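Local coordinates for protein putative ring-cleaving dioxygenase MhqO (Bacillus subtilis subsp. subtilis, PDB 3OAJ) that probably cleaves aromatic rings as an extradiol dioxygenase of the vicinal oxygen chelate superfamily, helping to degrade and detoxify aromatic compounds, at residues V16-E21 with G303-E308; G31-K36 with E281-K286; V87-M92 with I129-E134; E183-R188 with D200-P205. All blocks are in the same frame, centred on the assembly; numbering follows the deposited sequence. Where two conformers were deposited one is given.

Interaction 1 (V16-E21 with G303-E308)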
loop_
_atom_site.group_PDB
_atom_site.type_symbol
_atom_site.label_atom_id
_atom_site.label_comp_id
_atom_site.label_asym_id
_atom_site.label_seq_id
_atom_site.Cartn_x
_atom_site.Cartn_y
_atom_site.Cartn_z
ATOM N N VAL A 16 3.775 6.669 9.429
ATOM C CA VAL A 16 2.648 7.394 10.039
ATOM C C VAL A 16 2.902 7.669 11.522
ATOM O O VAL A 16 4.016 7.497 12.000
ATOM C CB VAL A 16 1.301 6.641 9.829
ATOM C CG1 VAL A 16 0.926 6.595 8.335
ATOM C CG2 VAL A 16 1.347 5.241 10.459
ATOM N N GLY A 17 1.857 8.092 12.235
ATOM C CA GLY A 17 1.930 8.452 13.655
ATOM C C GLY A 17 1.554 7.312 14.584
ATOM O O GLY A 17 1.803 6.150 14.283
ATOM N N HIS A 18 0.954 7.652 15.721
ATOM C CA HIS A 18 0.623 6.679 16.763
ATOM C C HIS A 18 -0.082 5.428 16.225
ATOM O O HIS A 18 -1.067 5.556 15.489
ATOM C CB HIS A 18 -0.288 7.356 17.794
ATOM C CG HIS A 18 -0.364 6.647 19.111
ATOM N ND1 HIS A 18 -0.946 5.403 19.261
ATOM C CD2 HIS A 18 0.037 7.025 20.348
ATOM C CE1 HIS A 18 -0.882 5.038 20.529
ATOM N NE2 HIS A 18 -0.296 6.007 21.211
ATOM N N PRO A 19 0.377 4.221 16.643
ATOM C CA PRO A 19 -0.283 2.991 16.181
ATOM C C PRO A 19 -1.767 2.864 16.510
ATOM O O PRO A 19 -2.494 2.256 15.728
ATOM C CB PRO A 19 0.537 1.865 16.834
ATOM C CG PRO A 19 1.221 2.510 17.995
ATOM C CD PRO A 19 1.483 3.931 17.581
ATOM N N GLN A 20 -2.231 3.407 17.639
ATOM C CA GLN A 20 -3.654 3.330 17.945
ATOM C C GLN A 20 -4.486 4.192 16.992
ATOM O O GLN A 20 -5.558 3.775 16.549
ATOM C CB GLN A 20 -3.959 3.688 19.409
ATOM C CG GLN A 20 -5.424 3.463 19.792
ATOM C CD GLN A 20 -5.816 1.989 19.764
ATOM O OE1 GLN A 20 -5.471 1.240 20.671
ATOM N NE2 GLN A 20 -6.516 1.571 18.718
ATOM N N GLU A 21 -3.985 5.388 16.689
ATOM C CA GLU A 21 -4.645 6.282 15.734
ATOM C C GLU A 21 -4.679 5.669 14.331
ATOM O O GLU A 21 -5.718 5.672 13.653
ATOM C CB GLU A 21 -3.926 7.633 15.708
ATOM C CG GLU A 21 -4.038 8.404 17.003
ATOM C CD GLU A 21 -3.199 9.675 17.010
ATOM O OE1 GLU A 21 -2.663 10.063 15.940
ATOM O OE2 GLU A 21 -3.096 10.291 18.100
ATOM N N GLY A 303 9.335 -1.804 24.893
ATOM C CA GLY A 303 9.413 -0.530 24.200
ATOM C C GLY A 303 8.237 -0.191 23.301
ATOM O O GLY A 303 8.115 0.955 22.875
ATOM N N LEU A 304 7.381 -1.166 22.997
ATOM C CA LEU A 304 6.286 -0.934 22.039
ATOM C C LEU A 304 5.035 -0.408 22.731
ATOM O O LEU A 304 4.685 -0.856 23.824
ATOM C CB LEU A 304 5.964 -2.201 21.225
ATOM C CG LEU A 304 7.022 -2.710 20.238
ATOM C CD1 LEU A 304 6.641 -4.093 19.743
ATOM C CD2 LEU A 304 7.211 -1.767 19.064
ATOM N N LEU A 305 4.371 0.550 22.091
ATOM C CA LEU A 305 3.148 1.134 22.650
ATOM C C LEU A 305 1.996 0.149 22.526
ATOM O O LEU A 305 1.802 -0.427 21.470
ATOM C CB LEU A 305 2.786 2.440 21.920
ATOM C CG LEU A 305 3.661 3.667 22.198
ATOM C CD1 LEU A 305 3.375 4.779 21.200
ATOM C CD2 LEU A 305 3.478 4.177 23.638
ATOM N N PRO A 306 1.213 -0.043 23.602
ATOM C CA PRO A 306 0.076 -0.930 23.454
ATOM C C PRO A 306 -1.003 -0.297 22.580
ATOM O O PRO A 306 -1.158 0.936 22.544
ATOM C CB PRO A 306 -0.419 -1.111 24.895
ATOM C CG PRO A 306 -0.003 0.137 25.582
ATOM C CD PRO A 306 1.320 0.493 24.972
ATOM N N PHE A 307 -1.745 -1.141 21.879
ATOM C CA PHE A 307 -2.874 -0.689 21.090
ATOM C C PHE A 307 -3.807 -1.862 20.855
ATOM O O PHE A 307 -3.397 -3.018 20.963
ATOM C CB PHE A 307 -2.419 -0.033 19.759
ATOM C CG PHE A 307 -1.950 -1.014 18.715
ATOM C CD1 PHE A 307 -2.827 -1.485 17.748
ATOM C CD2 PHE A 307 -0.627 -1.445 18.687
ATOM C CE1 PHE A 307 -2.403 -2.391 16.774
ATOM C CE2 PHE A 307 -0.196 -2.351 17.719
ATOM C CZ PHE A 307 -1.085 -2.833 16.776
ATOM N N GLU A 308 -5.066 -1.570 20.554
ATOM C CA GLU A 308 -6.008 -2.630 20.238
ATOM C C GLU A 308 -6.804 -2.342 18.978
ATOM O O GLU A 308 -7.105 -1.184 18.661
ATOM C CB GLU A 308 -6.912 -2.967 21.437
ATOM C CG GLU A 308 -8.076 -2.016 21.690
ATOM C CD GLU A 308 -9.108 -2.577 22.676
ATOM O OE1 GLU A 308 -10.164 -1.935 22.863
ATOM O OE2 GLU A 308 -8.872 -3.661 23.257
#
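Gln20, in the first turn of helix 19-29, grips the backbone of Glu308 through its side-chain amide, a pair of hydrogen bonds that fastens the C-terminal segment 303-308 to the first vicinal oxygen chelate (VOC) domain. These two bonds make up the polar part. Glu308 N donates to Gln20 OE1 at 2.8 Å, tilted 21° from the amide carbonyl plane, whereas Gln20 NE2 gives an almost straight bond (173°) to Glu308 O, lying in the plane of both groups. With both ends of the amide engaged, its rotation is fixed; a bend at chi2 helps turn it toward the extended segment. Gln20 NE2 also has a weak bond to Asp24.

Apolar contacts fill the rest. Phe307 turns a ring face to Pro19, CD2 lying 4.0 Å from Pro19 CB, and Tyr47 meets the same phenyl ring edge-to-face while its hydroxyl bonds to Leu305 O. Leu305 CD1 sits over a face of the His18 imidazole, 4.2 Å from the ring centroid and 26° off the normal, a CH-pi contact. That imidazole is held by the N-cap bond of the helix: Gln20 N donates to His18 ND1 at 2.9 Å, exactly in the ring plane.

Interaction 2 (G31-K36 with E281-K286)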
loop_
_atom_site.group_PDB
_atom_site.type_symbol
_atom_site.label_atom_id
_atom_site.label_comp_id
_atom_site.label_asym_id
_atom_site.label_seq_id
_atom_site.Cartn_x
_atom_site.Cartn_y
_atom_site.Cartn_z
ATOM N N GLY A 31 -12.335 -0.507 7.910
ATOM C CA GLY A 31 -12.743 -1.896 8.057
ATOM C C GLY A 31 -11.730 -2.932 7.611
ATOM O O GLY A 31 -12.090 -4.103 7.488
ATOM N N LEU A 32 -10.486 -2.524 7.368
ATOM C CA LEU A 32 -9.448 -3.471 6.941
ATOM C C LEU A 32 -9.015 -4.336 8.109
ATOM O O LEU A 32 -9.116 -3.932 9.279
ATOM C CB LEU A 32 -8.238 -2.750 6.334
ATOM C CG LEU A 32 -8.484 -1.807 5.150
ATOM C CD1 LEU A 32 -7.164 -1.275 4.626
ATOM C CD2 LEU A 32 -9.287 -2.488 4.049
ATOM N N ARG A 33 -8.556 -5.541 7.789
ATOM C CA ARG A 33 -8.086 -6.471 8.794
ATOM C C ARG A 33 -6.623 -6.206 9.065
ATOM O O ARG A 33 -5.846 -6.056 8.126
ATOM C CB ARG A 33 -8.268 -7.900 8.297
ATOM C CG ARG A 33 -7.685 -8.924 9.251
ATOM C CD ARG A 33 -7.917 -10.354 8.827
ATOM N NE ARG A 33 -7.444 -11.252 9.882
ATOM C CZ ARG A 33 -7.513 -12.580 9.832
ATOM N NH1 ARG A 33 -8.029 -13.189 8.766
ATOM N NH2 ARG A 33 -7.066 -13.301 10.864
ATOM N N LEU A 34 -6.258 -6.156 10.343
ATOM C CA LEU A 34 -4.863 -6.167 10.733
ATOM C C LEU A 34 -4.396 -7.605 10.592
ATOM O O LEU A 34 -4.737 -8.449 11.419
ATOM C CB LEU A 34 -4.679 -5.671 12.177
ATOM C CG LEU A 34 -3.228 -5.680 12.691
ATOM C CD1 LEU A 34 -2.342 -4.773 11.862
ATOM C CD2 LEU A 34 -3.145 -5.304 14.165
ATOM N N VAL A 35 -3.665 -7.879 9.510
ATOM C CA VAL A 35 -3.248 -9.246 9.196
ATOM C C VAL A 35 -1.896 -9.613 9.786
ATOM O O VAL A 35 -1.565 -10.787 9.871
ATOM C CB VAL A 35 -3.281 -9.559 7.667
ATOM C CG1 VAL A 35 -4.705 -9.469 7.145
ATOM C CG2 VAL A 35 -2.338 -8.649 6.883
ATOM N N LYS A 36 -1.103 -8.618 10.186
ATOM C CA LYS A 36 0.195 -8.914 10.815
ATOM C C LYS A 36 0.681 -7.742 11.647
ATOM O O LYS A 36 0.722 -6.599 11.184
ATOM C CB LYS A 36 1.241 -9.279 9.736
ATOM C CG LYS A 36 2.555 -9.871 10.285
ATOM C CD LYS A 36 2.330 -11.220 10.965
ATOM C CE LYS A 36 1.602 -12.191 10.058
ATOM N NZ LYS A 36 1.442 -13.536 10.698
ATOM N N GLU A 281 -7.042 -17.788 10.512
ATOM C CA GLU A 281 -8.108 -17.302 11.384
ATOM C C GLU A 281 -7.632 -16.369 12.510
ATOM O O GLU A 281 -8.428 -15.593 13.038
ATOM C CB GLU A 281 -8.951 -18.470 11.923
ATOM C CG GLU A 281 -10.011 -18.934 10.914
ATOM C CD GLU A 281 -10.577 -20.322 11.194
ATOM O OE1 GLU A 281 -10.477 -20.808 12.342
ATOM O OE2 GLU A 281 -11.147 -20.925 10.254
ATOM N N THR A 282 -6.345 -16.441 12.858
ATOM C CA THR A 282 -5.798 -15.642 13.963
ATOM C C THR A 282 -4.712 -14.644 13.552
ATOM O O THR A 282 -4.225 -13.874 14.388
ATOM C CB THR A 282 -5.201 -16.542 15.087
ATOM O OG1 THR A 282 -4.049 -17.236 14.585
ATOM C CG2 THR A 282 -6.245 -17.535 15.643
ATOM N N MET A 283 -4.314 -14.645 12.287
ATOM C CA MET A 283 -3.200 -13.779 11.911
ATOM C C MET A 283 -3.512 -12.326 12.256
ATOM O O MET A 283 -4.653 -11.862 12.086
ATOM C CB MET A 283 -2.791 -13.950 10.441
ATOM C CG MET A 283 -3.906 -13.714 9.433
ATOM S SD MET A 283 -3.314 -14.145 7.792
ATOM C CE MET A 283 -4.748 -13.747 6.786
ATOM N N GLY A 284 -2.501 -11.643 12.795
ATOM C CA GLY A 284 -2.631 -10.266 13.241
ATOM C C GLY A 284 -2.820 -10.115 14.735
ATOM O O GLY A 284 -2.795 -9.003 15.245
ATOM N N GLU A 285 -3.002 -11.229 15.439
ATOM C CA GLU A 285 -3.371 -11.186 16.866
ATOM C C GLU A 285 -2.187 -11.107 17.821
ATOM O O GLU A 285 -2.308 -10.554 18.917
ATOM C CB GLU A 285 -4.272 -12.370 17.230
ATOM C CG GLU A 285 -5.703 -12.179 16.752
ATOM C CD GLU A 285 -6.562 -13.420 16.896
ATOM O OE1 GLU A 285 -6.155 -14.368 17.606
ATOM O OE2 GLU A 285 -7.656 -13.437 16.295
ATOM N N LYS A 286 -1.051 -11.651 17.400
ATOM C CA LYS A 286 0.139 -11.692 18.245
ATOM C C LYS A 286 1.295 -10.934 17.616
ATOM O O LYS A 286 1.404 -10.853 16.387
ATOM C CB LYS A 286 0.567 -13.135 18.496
ATOM C CG LYS A 286 -0.394 -13.939 19.352
ATOM C CD LYS A 286 0.140 -15.343 19.562
ATOM C CE LYS A 286 0.171 -16.095 18.244
ATOM N NZ LYS A 286 1.202 -17.163 18.199
HETATM O O HOH W 1 -6.973 -10.178 12.618
#
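Arg33 and Met283 cross at about a right angle. Met283 CG lies over one face of the guanidinium, 3.5 Å above its plane and offset toward the rim, while Arg33 NH2 makes a weak hydrogen bond to Met283 O at 3.1 Å (133°). A water molecule reinforces this link, accepting from Arg33 NE at 3.0 Å and donating to Met283 O, so the carbonyl receives both a direct and a bridged bond from one side chain. Next to it the backbones come close: Gly284 CA packs directly against Leu34 O, its C-H directed at the oxygen with a CA to O distance of 3.3 Å and an angle of 164° at the hydrogen. Met283 CB rests 3.4 Å from Val35 O, and its CE touches Val35 CG1.

The arginine chain is extended throughout, with CG anti to the backbone N (chi1 175°). Further bonds help place these groups: Arg33 NH1 reaches Glu54 O and NH2 reaches Gln280 O. A type II turn from Thr282 to Glu285, closed by Glu285 N bonding to Thr282 O, presents Gly284, whose N is hydrogen-bonded to Glu278 OE1. Lys36 forms salt bridges with Asp277 and Glu278.

The connection after strand 264-269 thus packs against strand 33-39, outermost in its sheet, where Val35 and Lys36 form a classic beta bulge opposite Tyr50 of strand 47-52.

Interaction 3 (V87-M92 with I129-E134)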
loop_
_atom_site.group_PDB
_atom_site.type_symbol
_atom_site.label_atom_id
_atom_site.label_comp_id
_atom_site.label_asym_id
_atom_site.label_seq_id
_atom_site.Cartn_x
_atom_site.Cartn_y
_atom_site.Cartn_z
ATOM N N VAL A 87 -13.936 -0.225 -4.146
ATOM C CA VAL A 87 -15.113 -0.767 -3.473
ATOM C C VAL A 87 -16.117 -1.292 -4.512
ATOM O O VAL A 87 -15.988 -0.972 -5.704
ATOM C CB VAL A 87 -15.786 0.291 -2.531
ATOM C CG1 VAL A 87 -14.802 0.756 -1.437
ATOM C CG2 VAL A 87 -16.309 1.487 -3.344
ATOM N N PRO A 88 -17.096 -2.102 -4.079
ATOM C CA PRO A 88 -18.075 -2.600 -5.045
ATOM C C PRO A 88 -18.909 -1.513 -5.731
ATOM O O PRO A 88 -19.091 -0.422 -5.183
ATOM C CB PRO A 88 -18.980 -3.478 -4.190
ATOM C CG PRO A 88 -18.102 -3.928 -3.060
ATOM C CD PRO A 88 -17.311 -2.692 -2.743
ATOM N N LYS A 89 -19.434 -1.828 -6.919
ATOM C CA LYS A 89 -20.325 -0.890 -7.605
ATOM C C LYS A 89 -21.515 -0.596 -6.699
ATOM O O LYS A 89 -22.105 -1.507 -6.111
ATOM C CB LYS A 89 -20.779 -1.421 -8.974
ATOM C CG LYS A 89 -19.755 -1.266 -10.138
ATOM C CD LYS A 89 -19.255 0.192 -10.412
ATOM C CE LYS A 89 -20.369 1.188 -10.786
ATOM N NZ LYS A 89 -19.873 2.616 -10.779
ATOM N N GLY A 90 -21.836 0.688 -6.570
ATOM C CA GLY A 90 -22.935 1.154 -5.739
ATOM C C GLY A 90 -22.593 1.474 -4.303
ATOM O O GLY A 90 -23.437 1.968 -3.571
ATOM N N ALA A 91 -21.353 1.222 -3.891
ATOM C CA ALA A 91 -20.995 1.411 -2.484
ATOM C C ALA A 91 -20.513 2.827 -2.126
ATOM O O ALA A 91 -20.272 3.107 -0.954
ATOM C CB ALA A 91 -19.951 0.382 -2.065
ATOM N N MET A 92 -20.391 3.725 -3.104
ATOM C CA MET A 92 -19.861 5.060 -2.834
ATOM C C MET A 92 -20.586 5.767 -1.685
ATOM O O MET A 92 -19.933 6.333 -0.802
ATOM C CB MET A 92 -19.857 5.922 -4.100
ATOM C CG MET A 92 -19.035 7.188 -3.971
ATOM S SD MET A 92 -17.333 6.809 -3.520
ATOM C CE MET A 92 -16.616 6.506 -5.138
ATOM N N ILE A 129 -11.354 6.637 -2.813
ATOM C CA ILE A 129 -12.191 5.459 -3.036
ATOM C C ILE A 129 -12.877 5.572 -4.389
ATOM O O ILE A 129 -13.364 6.646 -4.742
ATOM C CB ILE A 129 -13.221 5.275 -1.867
ATOM C CG1 ILE A 129 -12.516 4.708 -0.640
ATOM C CG2 ILE A 129 -14.371 4.353 -2.255
ATOM C CD1 ILE A 129 -13.342 4.807 0.649
ATOM N N VAL A 130 -12.881 4.469 -5.135
ATOM C CA VAL A 130 -13.528 4.366 -6.438
ATOM C C VAL A 130 -14.294 3.057 -6.494
ATOM O O VAL A 130 -13.881 2.091 -5.859
ATOM C CB VAL A 130 -12.483 4.444 -7.585
ATOM C CG1 VAL A 130 -11.467 3.281 -7.535
ATOM C CG2 VAL A 130 -13.155 4.558 -8.947
ATOM N N GLU A 131 -15.397 3.046 -7.245
ATOM C CA GLU A 131 -16.236 1.855 -7.404
ATOM C C GLU A 131 -15.838 1.104 -8.656
ATOM O O GLU A 131 -15.781 1.706 -9.727
ATOM C CB GLU A 131 -17.700 2.245 -7.595
ATOM C CG GLU A 131 -18.393 2.862 -6.417
ATOM C CD GLU A 131 -19.866 3.038 -6.699
ATOM O OE1 GLU A 131 -20.295 2.674 -7.814
ATOM O OE2 GLU A 131 -20.595 3.509 -5.807
ATOM N N ARG A 132 -15.602 -0.208 -8.538
ATOM C CA ARG A 132 -15.370 -1.050 -9.730
ATOM C C ARG A 132 -15.842 -2.471 -9.468
ATOM O O ARG A 132 -15.674 -2.988 -8.363
ATOM C CB ARG A 132 -13.895 -1.089 -10.163
ATOM C CG ARG A 132 -13.249 0.260 -10.468
ATOM C CD ARG A 132 -11.834 0.090 -10.980
ATOM N NE ARG A 132 -11.253 1.399 -11.229
ATOM C CZ ARG A 132 -10.103 1.842 -10.719
ATOM N NH1 ARG A 132 -9.367 1.038 -9.959
ATOM N NH2 ARG A 132 -9.680 3.073 -10.998
ATOM N N GLU A 133 -16.441 -3.099 -10.482
ATOM C CA GLU A 133 -16.900 -4.486 -10.375
ATOM C C GLU A 133 -15.723 -5.453 -10.251
ATOM O O GLU A 133 -15.789 -6.426 -9.483
ATOM C CB GLU A 133 -17.795 -4.871 -11.573
ATOM C CG GLU A 133 -18.453 -6.268 -11.468
ATOM C CD GLU A 133 -19.548 -6.347 -10.406
ATOM O OE1 GLU A 133 -20.210 -5.322 -10.132
ATOM O OE2 GLU A 133 -19.766 -7.453 -9.857
ATOM N N GLU A 134 -14.648 -5.170 -10.989
ATOM C CA GLU A 134 -13.456 -6.036 -10.974
ATOM C C GLU A 134 -12.859 -6.137 -9.564
ATOM O O GLU A 134 -12.848 -5.147 -8.812
ATOM C CB GLU A 134 -12.405 -5.525 -11.976
ATOM C CG GLU A 134 -11.225 -6.478 -12.177
ATOM C CD GLU A 134 -10.214 -6.018 -13.230
ATOM O OE1 GLU A 134 -9.907 -4.811 -13.310
ATOM O OE2 GLU A 134 -9.708 -6.893 -13.972
HETATM O O HOH W 2 -19.691 -4.687 -7.587
#
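Glu131 offers its carboxylate to the turn of segment 87-92, and the two faces of the plane at OE1 are approached by different donors. Gly90 N comes to Glu131 OE1 from above one face, 64° out of plane, at 2.8 Å. Its bond is nonetheless straight, 174° at the hydrogen. Lys89 NZ arrives from the opposite face on the anti side, forming a 3.0 Å salt bridge with OE1. At the other oxygen, Met92 N bonds to Glu131 OE2 at 2.7 Å, also on the anti side. In the conformer described, three donors hold the carboxylate, two of them backbone amides, and its negative charge is probably stabilised by the lysine. Bends at chi2 and chi3 curl the Lys89 chain back across Glu131. The second flat group, the Arg132 guanidinium, has Val130 CG1 over the centre of one face and Glu114 as its salt-bridge partner.

Apolar contact continues the joint: Val87 CG2 lies 3.6 Å from Ile129 CG2. Between the backbones, Val87 N donates to Val130 O at 2.9 Å and Arg132 N to Val87 O at 3.0 Å, the parallel bridge of Val87 with Glu131.

This bridge joins the ends of strands 79-87 and 126-131, while the Pro88-Ala91 type II turn leads into helix 92-101, whose Trp95 packs on Val87 and Ile129.

Interaction 4 (E183-R188 with D200-P205)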
loop_
_atom_site.group_PDB
_atom_site.type_symbol
_atom_site.label_atom_id
_atom_site.label_comp_id
_atom_site.label_asym_id
_atom_site.label_seq_id
_atom_site.Cartn_x
_atom_site.Cartn_y
_atom_site.Cartn_z
ATOM N N GLU A 183 -5.545 12.110 -19.764
ATOM C CA GLU A 183 -6.658 13.025 -19.493
ATOM C C GLU A 183 -6.185 14.014 -18.435
ATOM O O GLU A 183 -5.521 13.620 -17.479
ATOM C CB GLU A 183 -7.892 12.264 -18.995
ATOM C CG GLU A 183 -9.173 13.101 -19.018
ATOM C CD GLU A 183 -10.357 12.391 -18.377
ATOM O OE1 GLU A 183 -10.979 11.520 -19.023
ATOM O OE2 GLU A 183 -10.691 12.733 -17.234
ATOM N N GLY A 184 -6.509 15.294 -18.604
ATOM C CA GLY A 184 -6.075 16.310 -17.653
ATOM C C GLY A 184 -4.570 16.254 -17.485
ATOM O O GLY A 184 -3.830 16.200 -18.476
ATOM N N ASP A 185 -4.118 16.205 -16.236
ATOM C CA ASP A 185 -2.693 16.142 -15.964
ATOM C C ASP A 185 -2.157 14.735 -15.706
ATOM O O ASP A 185 -1.154 14.573 -15.012
ATOM C CB ASP A 185 -2.310 17.082 -14.808
ATOM C CG ASP A 185 -0.817 17.401 -14.791
ATOM O OD1 ASP A 185 -0.227 17.646 -15.871
ATOM O OD2 ASP A 185 -0.227 17.389 -13.696
ATOM N N PHE A 186 -2.803 13.723 -16.285
ATOM C CA PHE A 186 -2.454 12.331 -15.990
ATOM C C PHE A 186 -2.245 11.470 -17.220
ATOM O O PHE A 186 -2.903 11.666 -18.237
ATOM C CB PHE A 186 -3.550 11.670 -15.154
ATOM C CG PHE A 186 -3.769 12.321 -13.818
ATOM C CD1 PHE A 186 -2.836 12.166 -12.788
ATOM C CD2 PHE A 186 -4.905 13.087 -13.595
ATOM C CE1 PHE A 186 -3.042 12.775 -11.536
ATOM C CE2 PHE A 186 -5.119 13.701 -12.357
ATOM C CZ PHE A 186 -4.187 13.544 -11.327
ATOM N N VAL A 187 -1.328 10.512 -17.114
ATOM C CA VAL A 187 -1.353 9.351 -17.992
ATOM C C VAL A 187 -1.712 8.141 -17.133
ATOM O O VAL A 187 -1.245 8.013 -15.990
ATOM C CB VAL A 187 -0.034 9.166 -18.803
ATOM C CG1 VAL A 187 1.156 8.994 -17.873
ATOM C CG2 VAL A 187 -0.151 8.001 -19.786
ATOM N N ARG A 188 -2.572 7.282 -17.679
ATOM C CA ARG A 188 -3.066 6.103 -16.961
ATOM C C ARG A 188 -2.525 4.819 -17.570
ATOM O O ARG A 188 -2.511 4.654 -18.802
ATOM C CB ARG A 188 -4.596 6.070 -16.974
ATOM C CG ARG A 188 -5.205 4.801 -16.363
ATOM C CD ARG A 188 -6.683 4.991 -16.058
ATOM N NE ARG A 188 -6.849 5.769 -14.834
ATOM C CZ ARG A 188 -7.970 5.847 -14.123
ATOM N NH1 ARG A 188 -9.049 5.180 -14.516
ATOM N NH2 ARG A 188 -7.995 6.578 -13.010
ATOM N N ASP A 200 -2.009 5.761 -12.140
ATOM C CA ASP A 200 -2.021 7.091 -12.720
ATOM C C ASP A 200 -0.702 7.761 -12.412
ATOM O O ASP A 200 -0.155 7.597 -11.313
ATOM C CB ASP A 200 -3.185 7.920 -12.172
ATOM C CG ASP A 200 -4.530 7.391 -12.637
ATOM O OD1 ASP A 200 -4.632 7.093 -13.848
ATOM O OD2 ASP A 200 -5.457 7.244 -11.809
ATOM N N LEU A 201 -0.171 8.455 -13.413
ATOM C CA LEU A 201 1.088 9.166 -13.289
ATOM C C LEU A 201 0.812 10.623 -13.630
ATOM O O LEU A 201 0.315 10.937 -14.716
ATOM C CB LEU A 201 2.142 8.550 -14.229
ATOM C CG LEU A 201 3.458 9.297 -14.465
ATOM C CD1 LEU A 201 4.291 9.421 -13.189
ATOM C CD2 LEU A 201 4.263 8.586 -15.543
ATOM N N LYS A 202 1.131 11.508 -12.691
ATOM C CA LYS A 202 0.991 12.937 -12.896
ATOM C C LYS A 202 2.080 13.410 -13.854
ATOM O O LYS A 202 3.249 13.036 -13.730
ATOM C CB LYS A 202 1.053 13.682 -11.558
ATOM C CG LYS A 202 0.621 15.145 -11.661
ATOM C CD LYS A 202 0.357 15.738 -10.287
ATOM C CE LYS A 202 0.114 17.251 -10.355
ATOM N NZ LYS A 202 -1.094 17.648 -11.121
ATOM N N LEU A 203 1.686 14.219 -14.827
ATOM C CA LEU A 203 2.599 14.566 -15.912
ATOM C C LEU A 203 3.399 15.830 -15.665
ATOM O O LEU A 203 4.393 16.079 -16.354
ATOM C CB LEU A 203 1.860 14.610 -17.245
ATOM C CG LEU A 203 1.539 13.191 -17.738
ATOM C CD1 LEU A 203 0.546 13.234 -18.865
ATOM C CD2 LEU A 203 2.794 12.430 -18.152
ATOM N N THR A 204 2.967 16.628 -14.695
ATOM C CA THR A 204 3.706 17.837 -14.348
ATOM C C THR A 204 4.242 17.754 -12.917
ATOM O O THR A 204 3.462 17.619 -11.969
ATOM C CB THR A 204 2.879 19.132 -14.563
ATOM O OG1 THR A 204 1.742 19.141 -13.697
ATOM C CG2 THR A 204 2.421 19.257 -16.012
ATOM N N PRO A 205 5.583 17.812 -12.765
ATOM C CA PRO A 205 6.227 17.860 -11.443
ATOM C C PRO A 205 5.695 19.003 -10.571
ATOM O O PRO A 205 5.541 20.127 -11.054
ATOM C CB PRO A 205 7.701 18.094 -11.785
ATOM C CG PRO A 205 7.877 17.483 -13.136
ATOM C CD PRO A 205 6.572 17.706 -13.857
#
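Antiparallel pairing of strands 186-190 and 198-202, a beta hairpin in the second VOC domain, makes this contact; one salt bridge joins Arg188 to Asp200 and another Lys202 to Asp185. The axes of strand segments 186-188 and 200-202 approach to 4.6 Å at 156°. Val187 and Leu201 form the hydrogen-bonded pair, Val187 N to Leu201 O at 2.9 Å and Leu201 N to Val187 O at 2.8 Å, their side chains side by side on one face of the sheet.

On the other face Arg188 grips Asp200 side-on. NE reaches OD1 at 2.8 Å and 176°, NH2 reaches OD2 at 2.9 Å, both on syn lone pairs, with guanidinium and carboxylate planes only 21° apart. A bend at chi3 turns the guanidinium alongside its partner. Arg111 also pairs with Asp200 OD2, and Tyr116 and Glu114 hold Arg188. Phe186 shares this face, its CD1 3.9 Å from Lys202 CA and its ring in cation-pi contact with Arg111.

Just before strand 186-190, Asp185 OD2 accepts from Lys202 NZ at 2.7 Å (anti side) and from Thr204 OG1 at 2.6 Å (syn side).

Strand 186-190 runs between 198-202 and the outermost strand 178-183; strand 153-160 flanks 198-202 on its other side, and helix 164-174 packs on Leu201.

In the fold
Interactions 1 and 2 lie by helix 19-29 and strand 33-39, whereas interactions 3 and 4 share the other sheet. The first two both bring the C-terminal part of the chain back to the first VOC domain and touch each other, Phe307 CE1 lying 4.0 Å from Leu34 CD2. Interactions 3 and 4 fall one in each domain; their centres are about 22 Å apart, and they meet where Arg132 NH2 comes within 4.1 Å of Arg188 NH1, with Glu114 a salt-bridge partner of both arginines. Interactions 1 and 4 lie on opposite sides of the chain's centre. Interaction 2 comes within about 13 Å of the zinc ion held by His11, His218 and Glu266, measured from the Lys36 side chain; the other three lie away from that site.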